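Local coordinates for protein endoglucanase E-5 (PDB 2CKS) that cleaves internal beta-1,4-glucosidic linkages in cellulose, lichenin and cereal beta-D-glucans through its family 5 glycoside hydrolase catalytic domain, at residues 243-248 with 293-298. Sequence-based numbering, arbitrary orientation.
Sequences NDFQMA and LKASGQ
Asn243 and Phe245 reach across to Ala295 and Ser296, joining the starts of two helices, 245-258 and 295-304, that follow the seventh and eighth strands of the eight-stranded (beta/alpha) barrel. Asn243 CB lies over one face of the Phe245 ring, 3.5 Å above the plane and offset toward the rim. CG stands anti to the carbonyl carbon (chi1 -70°), which carries the amide toward the other helix. There the two branches part: OD1 comes to 3.9 Å from Ser296 CB and accepts a hydrogen bond from Thr234 OG1, outside both segments, and ND2 touches the Ala295 methyl, 4.0 Å from its CB. Alongside the amide, Phe245 brings up its CZ end. Ser296 CA sits at the ring edge, near its plane, 3.9 Å from CZ, and the same CZ is 4.2 Å from Ala295 CB; the ring also stacks on Trp299, one turn further along helix 295-304. Asp244 caps its own helix, its OD1 accepting from Met247 N. Ser296 OG donates a hydrogen bond to Ser273 O. No direct hydrogen bond links the segments; one water bridges them, accepting from Asn243 ND2 at 3.0 Å and, at 2.9 Å, from the first-turn amide Ser296 N.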
loop_
_atom_site.group_PDB
_atom_site.type_symbol
_atom_site.label_atom_id
_atom_site.label_comp_id
_atom_site.label_asym_id
_atom_site.label_seq_id
_atom_site.Cartn_x
_atom_site.Cartn_y
_atom_site.Cartn_z
ATOM N N ASN A 243 -2.119 -15.656 -14.367
ATOM C CA ASN A 243 -2.277 -14.230 -14.577
ATOM C C ASN A 243 -3.364 -13.913 -15.588
ATOM O O ASN A 243 -3.546 -14.635 -16.582
ATOM C CB ASN A 243 -0.962 -13.634 -15.051
ATOM C CG ASN A 243 0.082 -13.631 -13.964
ATOM O OD1 ASN A 243 -0.130 -13.060 -12.897
ATOM N ND2 ASN A 243 1.197 -14.296 -14.212
ATOM N N ASP A 244 -4.093 -12.837 -15.334
ATOM C CA ASP A 244 -4.965 -12.263 -16.342
ATOM C C ASP A 244 -4.504 -10.854 -16.636
ATOM O O ASP A 244 -5.008 -9.898 -16.057
ATOM C CB ASP A 244 -6.418 -12.275 -15.886
ATOM C CG ASP A 244 -7.381 -11.936 -17.014
ATOM O OD1 ASP A 244 -6.969 -11.306 -18.006
ATOM O OD2 ASP A 244 -8.574 -12.272 -16.989
ATOM N N PHE A 245 -3.532 -10.726 -17.533
ATOM C CA PHE A 245 -2.958 -9.429 -17.836
ATOM C C PHE A 245 -3.918 -8.557 -18.637
ATOM O O PHE A 245 -3.818 -7.341 -18.591
ATOM C CB PHE A 245 -1.610 -9.573 -18.553
ATOM C CG PHE A 245 -0.531 -10.203 -17.710
ATOM C CD1 PHE A 245 0.159 -11.321 -18.155
ATOM C CD2 PHE A 245 -0.194 -9.667 -16.475
ATOM C CE1 PHE A 245 1.152 -11.898 -17.381
ATOM C CE2 PHE A 245 0.801 -10.233 -15.703
ATOM C CZ PHE A 245 1.478 -11.348 -16.158
ATOM N N GLN A 246 -4.837 -9.171 -19.379
ATOM C CA GLN A 246 -5.821 -8.396 -20.115
ATOM C C GLN A 246 -6.705 -7.618 -19.144
ATOM O O GLN A 246 -6.905 -6.425 -19.306
ATOM C CB GLN A 246 -6.666 -9.299 -21.023
ATOM C CG GLN A 246 -7.569 -8.541 -21.980
ATOM C CD GLN A 246 -6.804 -7.665 -22.975
ATOM O OE1 GLN A 246 -5.601 -7.843 -23.187
ATOM N NE2 GLN A 246 -7.505 -6.722 -23.582
ATOM N N MET A 247 -7.211 -8.290 -18.119
ATOM C CA MET A 247 -8.042 -7.628 -17.121
ATOM C C MET A 247 -7.205 -6.623 -16.338
ATOM O O MET A 247 -7.639 -5.500 -16.076
ATOM C CB MET A 247 -8.661 -8.647 -16.164
ATOM C CG MET A 247 -9.638 -8.036 -15.178
ATOM S SD MET A 247 -11.187 -7.530 -15.966
ATOM C CE MET A 247 -11.457 -6.016 -15.137
ATOM N N ALA A 248 -5.996 -7.033 -15.968
ATOM C CA ALA A 248 -5.105 -6.177 -15.199
ATOM C C ALA A 248 -4.815 -4.881 -15.946
ATOM O O ALA A 248 -4.779 -3.816 -15.342
ATOM C CB ALA A 248 -3.811 -6.907 -14.887
ATOM N N LEU A 293 12.815 -12.733 -12.893
ATOM C CA LEU A 293 11.431 -12.264 -12.787
ATOM C C LEU A 293 10.407 -13.288 -13.215
ATOM O O LEU A 293 10.517 -13.888 -14.297
ATOM C CB LEU A 293 11.217 -11.011 -13.630
ATOM C CG LEU A 293 12.157 -9.848 -13.349
ATOM C CD1 LEU A 293 11.803 -8.685 -14.263
ATOM C CD2 LEU A 293 12.113 -9.434 -11.892
ATOM N N LYS A 294 9.380 -13.449 -12.390
ATOM C CA LYS A 294 8.179 -14.162 -12.794
ATOM C C LYS A 294 7.472 -13.312 -13.851
ATOM O O LYS A 294 7.812 -12.143 -14.054
ATOM C CB LYS A 294 7.249 -14.392 -11.600
ATOM C CG LYS A 294 7.831 -15.267 -10.491
ATOM C CD LYS A 294 6.743 -16.022 -9.749
ATOM C CE LYS A 294 7.248 -16.707 -8.487
ATOM N NZ LYS A 294 7.534 -15.739 -7.353
ATOM N N ALA A 295 6.487 -13.895 -14.520
ATOM C CA ALA A 295 5.738 -13.182 -15.556
ATOM C C ALA A 295 5.122 -11.880 -15.036
ATOM O O ALA A 295 5.205 -10.843 -15.694
ATOM C CB ALA A 295 4.668 -14.082 -16.117
ATOM N N SER A 296 4.532 -11.937 -13.843
ATOM C CA SER A 296 3.923 -10.764 -13.213
ATOM C C SER A 296 4.978 -9.704 -12.910
ATOM O O SER A 296 4.700 -8.504 -12.976
ATOM C CB SER A 296 3.179 -11.168 -11.926
ATOM O OG SER A 296 4.074 -11.609 -10.920
ATOM N N GLY A 297 6.184 -10.155 -12.578
ATOM C CA GLY A 297 7.319 -9.284 -12.337
ATOM C C GLY A 297 7.758 -8.514 -13.568
ATOM O O GLY A 297 7.982 -7.313 -13.509
ATOM N N GLN A 298 7.884 -9.200 -14.696
ATOM C CA GLN A 298 8.260 -8.530 -15.935
ATOM C C GLN A 298 7.173 -7.537 -16.345
ATOM O O GLN A 298 7.479 -6.447 -16.809
ATOM C CB GLN A 298 8.536 -9.516 -17.070
ATOM C CG GLN A 298 9.135 -8.836 -18.318
ATOM C CD GLN A 298 10.337 -7.924 -18.011
ATOM O OE1 GLN A 298 11.423 -8.409 -17.678
ATOM N NE2 GLN A 298 10.132 -6.600 -18.101
HETATM O O HOH W 1 3.642 -14.389 -12.559
#